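Local coordinates for protein glucosamine-6-phosphate deaminase (Thermotoga maritima, PDB 1J5X) that belongs to the SIS-domain family and folds into two parallel beta-sheets flanked by helices, at residues I20-Q23 / K24-K28; I199-K202 / V203-I207. All blocks are in the same frame, centred on the assembly; numbering follows the deposited sequence.

Contact 1. Residues I20-Q23 / K24-K28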
ATOM      1  N   ILE A  20     -13.456  -1.483   2.866  1.00 23.32           N
ATOM      2  CA  ILE A  20     -12.942  -1.258   1.480  1.00 24.36           C
ATOM      3  C   ILE A  20     -13.814  -0.131   0.857  1.00 27.36           C
ATOM      4  O   ILE A  20     -13.326   0.874   0.274  1.00 24.38           O
ATOM      5  CB  ILE A  20     -13.087  -2.533   0.631  1.00 23.66           C
ATOM      6  CG1 ILE A  20     -12.203  -3.628   1.225  1.00 22.42           C
ATOM      7  CG2 ILE A  20     -12.737  -2.259  -0.835  1.00 25.46           C
ATOM      8  CD1 ILE A  20     -12.266  -4.913   0.391  1.00 21.83           C
ATOM      9  N   THR A  21     -15.125  -0.300   1.001  1.00 24.25           N
ATOM     10  CA  THR A  21     -16.084   0.663   0.448  1.00 25.98           C
ATOM     11  C   THR A  21     -15.937   2.064   1.018  1.00 23.82           C
ATOM     12  O   THR A  21     -16.282   3.047   0.356  1.00 24.31           O
ATOM     13  CB  THR A  21     -17.539   0.136   0.644  1.00 25.60           C
ATOM     14  OG1 THR A  21     -17.607  -1.131   0.014  1.00 25.99           O
ATOM     15  CG2 THR A  21     -18.558   1.069  -0.068  1.00 29.08           C
ATOM     16  N   ASP A  22     -15.364   2.168   2.213  1.00 23.04           N
ATOM     17  CA  ASP A  22     -15.165   3.464   2.818  1.00 22.18           C
ATOM     18  C   ASP A  22     -14.171   4.325   1.981  1.00 22.82           C
ATOM     19  O   ASP A  22     -14.108   5.523   2.184  1.00 23.50           O
ATOM     20  CB  ASP A  22     -14.602   3.364   4.229  1.00 24.71           C
ATOM     21  CG  ASP A  22     -15.673   2.997   5.282  1.00 32.17           C
ATOM     22  OD1 ASP A  22     -16.885   3.159   4.956  1.00 28.56           O
ATOM     23  OD2 ASP A  22     -15.274   2.593   6.421  1.00 31.18           O
ATOM     24  N   GLN A  23     -13.407   3.694   1.104  1.00 21.66           N
ATOM     25  CA  GLN A  23     -12.466   4.463   0.292  1.00 24.13           C
ATOM     26  C   GLN A  23     -13.296   5.239  -0.731  1.00 25.36           C
ATOM     27  O   GLN A  23     -12.821   6.175  -1.373  1.00 25.47           O
ATOM     28  CB  GLN A  23     -11.456   3.526  -0.370  1.00 22.50           C
ATOM     29  CG  GLN A  23     -10.385   3.126   0.651  1.00 21.12           C
ATOM     30  CD  GLN A  23      -9.781   1.772   0.372  1.00 24.32           C
ATOM     31  OE1 GLN A  23      -8.473   1.739   0.341  1.00 20.66           O
ATOM     32  NE2 GLN A  23     -10.496   0.750   0.200  1.00 27.67           N
ATOM     33  N   LYS A  24     -14.536   4.805  -0.909  1.00 24.69           N
ATOM     34  CA  LYS A  24     -15.433   5.523  -1.796  1.00 27.32           C
ATOM     35  C   LYS A  24     -16.292   6.455  -0.979  1.00 29.17           C
ATOM     36  O   LYS A  24     -16.480   7.616  -1.334  1.00 27.05           O
ATOM     37  CB  LYS A  24     -16.341   4.569  -2.550  1.00 27.36           C
ATOM     38  CG  LYS A  24     -17.659   5.252  -2.986  1.00 30.35           C
ATOM     39  CD  LYS A  24     -18.322   4.455  -4.073  1.00 30.11           C
ATOM     40  CE  LYS A  24     -19.323   3.489  -3.529  1.00 35.09           C
ATOM     41  NZ  LYS A  24     -20.216   2.976  -4.643  1.00 35.71           N
ATOM     42  N   ASN A  25     -16.835   5.964   0.140  1.00 29.41           N
ATOM     43  CA  ASN A  25     -17.736   6.804   0.923  1.00 32.88           C
ATOM     44  C   ASN A  25     -17.214   7.804   1.924  1.00 30.54           C
ATOM     45  O   ASN A  25     -17.883   8.788   2.225  1.00 30.69           O
ATOM     46  CB  ASN A  25     -18.760   5.911   1.667  1.00 34.06           C
ATOM     47  CG  ASN A  25     -19.639   5.125   0.708  1.00 36.15           C
ATOM     48  OD1 ASN A  25     -20.092   5.668  -0.308  1.00 38.26           O
ATOM     49  ND2 ASN A  25     -19.900   3.857   1.024  1.00 36.73           N
ATOM     50  N   GLU A  26     -16.031   7.573   2.462  1.00 28.76           N
ATOM     51  CA  GLU A  26     -15.552   8.447   3.509  1.00 26.75           C
ATOM     52  C   GLU A  26     -14.238   9.167   3.243  1.00 24.16           C
ATOM     53  O   GLU A  26     -13.774   9.954   4.057  1.00 23.06           O
ATOM     54  CB  GLU A  26     -15.410   7.608   4.787  1.00 31.61           C
ATOM     55  CG  GLU A  26     -16.641   6.683   5.002  1.00 36.49           C
ATOM     56  CD  GLU A  26     -16.715   6.044   6.410  1.00 44.22           C
ATOM     57  OE1 GLU A  26     -15.653   5.893   7.070  1.00 43.63           O
ATOM     58  OE2 GLU A  26     -17.842   5.668   6.857  1.00 47.42           O
ATOM     59  N   LEU A  27     -13.643   8.885   2.109  1.00 23.68           N
ATOM     60  CA  LEU A  27     -12.330   9.460   1.813  1.00 25.35           C
ATOM     61  C   LEU A  27     -12.320  10.978   1.738  1.00 26.58           C
ATOM     62  O   LEU A  27     -11.436  11.614   2.282  1.00 26.16           O
ATOM     63  CB  LEU A  27     -11.800   8.853   0.504  1.00 24.28           C
ATOM     64  CG  LEU A  27     -10.341   9.176   0.145  1.00 21.77           C
ATOM     65  CD1 LEU A  27      -9.377   8.556   1.245  1.00 21.23           C
ATOM     66  CD2 LEU A  27     -10.073   8.569  -1.245  1.00 23.50           C
ATOM     67  N   LYS A  28     -13.309  11.552   1.058  1.00 26.32           N
ATOM     68  CA  LYS A  28     -13.348  13.007   0.952  1.00 25.96           C
ATOM     69  C   LYS A  28     -13.456  13.672   2.302  1.00 25.94           C
ATOM     70  O   LYS A  28     -12.802  14.678   2.616  1.00 24.99           O
ATOM     71  CB  LYS A  28     -14.492  13.453   0.025  1.00 27.48           C
ATOM     72  CG  LYS A  28     -14.515  14.976  -0.222  1.00 28.65           C
ATOM     73  CD  LYS A  28     -15.422  15.303  -1.421  1.00 36.68           C
ATOM     74  CE  LYS A  28     -15.445  16.795  -1.788  1.00 38.45           C
ATOM     75  NZ  LYS A  28     -16.416  17.582  -0.955  1.00 40.55           N
TER
HETATM   76  O   HOH W   1     -18.833   2.179   3.293  1.00 39.52           O
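Asp22 and Glu26 lie side by side one helical turn apart, their carboxylates stacked with planes 10° apart. Asp22 OD1 is 3.3 Å from Glu26 OE2, a close approach of like charges. Nearby amines probably offset it: Lys18 and Lys162 form salt bridges with Asp22 OD2, and Lys162 makes a long, weak ion pair with Glu26 OE1.

A water donates to Asp22 OD1 (2.7 Å) and accepts from Asn25 ND2. Thr21 OG1 lies beside its own backbone N (chi1 -57°) and bonds Leu17 O, which puts the CG2 methyl next to Asn25 ND2. Gln23 NE2 makes a nearly straight side-chain bond of 2.8 Å to a lone pair of Ile20 O. It also bonds Gln316 OE1, while Gln23 OE1 bonds Ser165 OG.

Backbone bonds run up to the helix end. Thr21 O accepts from Asn25 N and Lys24 N, and Asp22 O from Glu26 N.

Glu26 leaves helical geometry and occupies the N-cap position of helix 27-35, so the contact is the joint between helices 15-25 and 27-35. Helix 184-205 packs against Ile20, Thr21, Lys24 and Leu27. Helix 162-179 meets Gln23 and Leu27, and helix 313-326 meets Ile20 and Gln23.

Contact 2. Residues I199-K202 / V203-I207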
ATOM      1  N   ILE A 199     -15.989   1.672 -11.099  1.00 24.49           N
ATOM      2  CA  ILE A 199     -15.465   1.092 -12.320  1.00 23.86           C
ATOM      3  C   ILE A 199     -14.688  -0.188 -11.948  1.00 23.30           C
ATOM      4  O   ILE A 199     -14.764  -1.226 -12.648  1.00 24.34           O
ATOM      5  CB  ILE A 199     -14.479   2.085 -13.083  1.00 21.59           C
ATOM      6  CG1 ILE A 199     -15.291   3.279 -13.663  1.00 25.43           C
ATOM      7  CG2 ILE A 199     -13.703   1.325 -14.174  1.00 23.90           C
ATOM      8  CD1 ILE A 199     -14.446   4.461 -14.237  1.00 23.00           C
ATOM      9  N   SER A 200     -13.896  -0.079 -10.889  1.00 23.90           N
ATOM     10  CA  SER A 200     -13.064  -1.213 -10.446  1.00 25.32           C
ATOM     11  C   SER A 200     -13.974  -2.407 -10.140  1.00 23.42           C
ATOM     12  O   SER A 200     -13.749  -3.516 -10.652  1.00 25.57           O
ATOM     13  CB  SER A 200     -12.257  -0.841  -9.184  1.00 23.71           C
ATOM     14  OG  SER A 200     -11.271   0.131  -9.501  1.00 23.10           O
ATOM     15  N   TRP A 201     -14.984  -2.161  -9.327  1.00 25.51           N
ATOM     16  CA  TRP A 201     -15.901  -3.240  -8.944  1.00 25.91           C
ATOM     17  C   TRP A 201     -16.503  -3.930 -10.132  1.00 27.65           C
ATOM     18  O   TRP A 201     -16.472  -5.174 -10.234  1.00 25.65           O
ATOM     19  CB  TRP A 201     -17.014  -2.719  -8.039  1.00 30.57           C
ATOM     20  CG  TRP A 201     -17.828  -3.852  -7.456  1.00 31.05           C
ATOM     21  CD1 TRP A 201     -18.826  -4.552  -8.067  1.00 35.11           C
ATOM     22  CD2 TRP A 201     -17.593  -4.496  -6.204  1.00 33.90           C
ATOM     23  NE1 TRP A 201     -19.221  -5.607  -7.277  1.00 33.99           N
ATOM     24  CE2 TRP A 201     -18.480  -5.594  -6.123  1.00 35.10           C
ATOM     25  CE3 TRP A 201     -16.710  -4.256  -5.139  1.00 33.73           C
ATOM     26  CZ2 TRP A 201     -18.510  -6.464  -5.002  1.00 34.74           C
ATOM     27  CZ3 TRP A 201     -16.741  -5.130  -4.020  1.00 34.24           C
ATOM     28  CH2 TRP A 201     -17.638  -6.214  -3.972  1.00 34.40           C
ATOM     29  N   LYS A 202     -17.002  -3.134 -11.083  1.00 31.52           N
ATOM     30  CA  LYS A 202     -17.653  -3.701 -12.263  1.00 31.87           C
ATOM     31  C   LYS A 202     -16.719  -4.384 -13.241  1.00 30.87           C
ATOM     32  O   LYS A 202     -17.084  -5.405 -13.830  1.00 30.59           O
ATOM     33  CB  LYS A 202     -18.527  -2.632 -12.975  1.00 35.35           C
ATOM     34  CG  LYS A 202     -17.768  -1.398 -13.469  1.00 43.68           C
ATOM     35  CD  LYS A 202     -16.924  -1.638 -14.753  1.00 46.08           C
ATOM     36  CE  LYS A 202     -17.786  -1.931 -16.007  1.00 49.26           C
ATOM     37  NZ  LYS A 202     -16.992  -2.460 -17.178  1.00 48.96           N
ATOM     38  N   VAL A 203     -15.521  -3.839 -13.434  1.00 28.93           N
ATOM     39  CA  VAL A 203     -14.544  -4.446 -14.312  1.00 26.81           C
ATOM     40  C   VAL A 203     -14.096  -5.806 -13.729  1.00 25.85           C
ATOM     41  O   VAL A 203     -13.953  -6.790 -14.458  1.00 26.48           O
ATOM     42  CB  VAL A 203     -13.268  -3.534 -14.452  1.00 25.81           C
ATOM     43  CG1 VAL A 203     -12.139  -4.294 -15.090  1.00 27.76           C
ATOM     44  CG2 VAL A 203     -13.615  -2.232 -15.268  1.00 27.16           C
ATOM     45  N   ILE A 204     -13.865  -5.856 -12.421  1.00 24.27           N
ATOM     46  CA  ILE A 204     -13.376  -7.091 -11.805  1.00 24.47           C
ATOM     47  C   ILE A 204     -14.514  -8.149 -11.740  1.00 27.67           C
ATOM     48  O   ILE A 204     -14.272  -9.346 -11.824  1.00 25.17           O
ATOM     49  CB  ILE A 204     -12.780  -6.795 -10.410  1.00 25.94           C
ATOM     50  CG1 ILE A 204     -11.562  -5.850 -10.567  1.00 27.88           C
ATOM     51  CG2 ILE A 204     -12.305  -8.141  -9.719  1.00 25.38           C
ATOM     52  CD1 ILE A 204     -11.010  -5.259  -9.259  1.00 24.99           C
ATOM     53  N   GLU A 205     -15.753  -7.694 -11.634  1.00 27.78           N
ATOM     54  CA  GLU A 205     -16.876  -8.634 -11.629  1.00 30.92           C
ATOM     55  C   GLU A 205     -16.927  -9.481 -12.935  1.00 30.23           C
ATOM     56  O   GLU A 205     -17.465 -10.582 -12.939  1.00 29.41           O
ATOM     57  CB  GLU A 205     -18.154  -7.841 -11.480  1.00 34.07           C
ATOM     58  CG  GLU A 205     -19.209  -8.522 -10.696  1.00 41.93           C
ATOM     59  CD  GLU A 205     -20.312  -7.543 -10.310  1.00 44.24           C
ATOM     60  OE1 GLU A 205     -20.872  -7.731  -9.207  1.00 47.36           O
ATOM     61  OE2 GLU A 205     -20.604  -6.598 -11.092  1.00 45.64           O
ATOM     62  N   LYS A 206     -16.383  -8.962 -14.030  1.00 28.17           N
ATOM     63  CA  LYS A 206     -16.392  -9.643 -15.329  1.00 30.90           C
ATOM     64  C   LYS A 206     -15.323 -10.696 -15.490  1.00 31.62           C
ATOM     65  O   LYS A 206     -15.320 -11.440 -16.454  1.00 31.72           O
ATOM     66  CB  LYS A 206     -16.244  -8.630 -16.466  1.00 31.68           C
ATOM     67  CG  LYS A 206     -17.426  -7.654 -16.636  1.00 35.45           C
ATOM     68  CD  LYS A 206     -17.175  -6.693 -17.787  1.00 40.62           C
ATOM     69  CE  LYS A 206     -18.373  -5.732 -18.028  1.00 44.43           C
ATOM     70  NZ  LYS A 206     -19.739  -6.348 -17.768  1.00 49.28           N
ATOM     71  N   ILE A 207     -14.374 -10.739 -14.552  1.00 32.11           N
ATOM     72  CA  ILE A 207     -13.321 -11.740 -14.626  1.00 30.38           C
ATOM     73  C   ILE A 207     -13.879 -13.070 -14.129  1.00 28.85           C
ATOM     74  O   ILE A 207     -14.604 -13.119 -13.142  1.00 30.00           O
ATOM     75  CB  ILE A 207     -12.065 -11.378 -13.722  1.00 28.44           C
ATOM     76  CG1 ILE A 207     -11.532  -9.996 -14.114  1.00 30.00           C
ATOM     77  CG2 ILE A 207     -10.965 -12.469 -13.902  1.00 28.26           C
ATOM     78  CD1 ILE A 207     -10.497  -9.390 -13.146  1.00 28.36           C
TER
HETATM   79  O   HOH W   2     -19.565  -5.899 -14.358  1.00 38.83           O
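The last turns of helix 184-205 form this contact, with side chains meeting one turn apart. Ile199 and Val203 lie side by side and point the same way. Ile199 CG2 touches Val203 CG2 at 3.7 Å. Loop residues Pro300 and Ile299 pack on them, and Leu291 of strand 289-293 also meets Val203.

Three backbone bonds carry the helix through this point. Val203 N reaches Ile199 O, Ile204 N reaches Ser200 O, and Glu205 N reaches Trp201 O. The Ile204 side chain leans over the Ser200 carbonyl. Ser200 OG turns back along the helix to bond Phe196 O.

Trp201 and Glu205 meet at the indole edge. Glu205 OE1 lies near the ring plane, and Trp201 NE1 gives it a weak hydrogen bond of 3.3 Å. The carboxylate stands almost upright to the ring, with the planes 86° apart. Next along the chain, Lys202 has its CG between the backbone N and the carbonyl carbon (chi1 60°), and further bends at chi2 and chi3 fold the chain back across Val203. The packing there is tight: Lys202 CD is 3.4 Å from Val203 CG2. Lys202 NZ ends 3.7 Å from Lys206 CE.

A water donates to Lys202 O at 2.6 Å and has weaker bonds to Glu205 OE2 and Lys206 NZ. The Glu205 carboxylate is therefore held at both oxygens, but weakly at each. Lys202 NZ and Lys206 NZ are 4.8 Å apart, and their like charges probably discourage a closer approach. The side-chain polar ties at this helix end are thus light, while the Ile199 and Val203 methyls give it an apolar side.

In the fold
From the N terminus the chain first passes contact 1, where helix 15-25 gives way to helix 27-35. It then runs through the five-stranded parallel sheet and helix 162-179 before entering helix 184-205, whose last turns hold contact 2. Both contacts are local and close no long loop. They follow in series and neither nest nor cross. The centres of contact 1 and contact 2 are about 17 Å apart, and the nearest atoms of contact 1 and contact 2 are about 6 Å apart, without touching. Helix 184-205 links them: an earlier part packs on 20-28, and its end meets strand 289-293 of the four-stranded sheet. Helix 313-326 also borders both contacts.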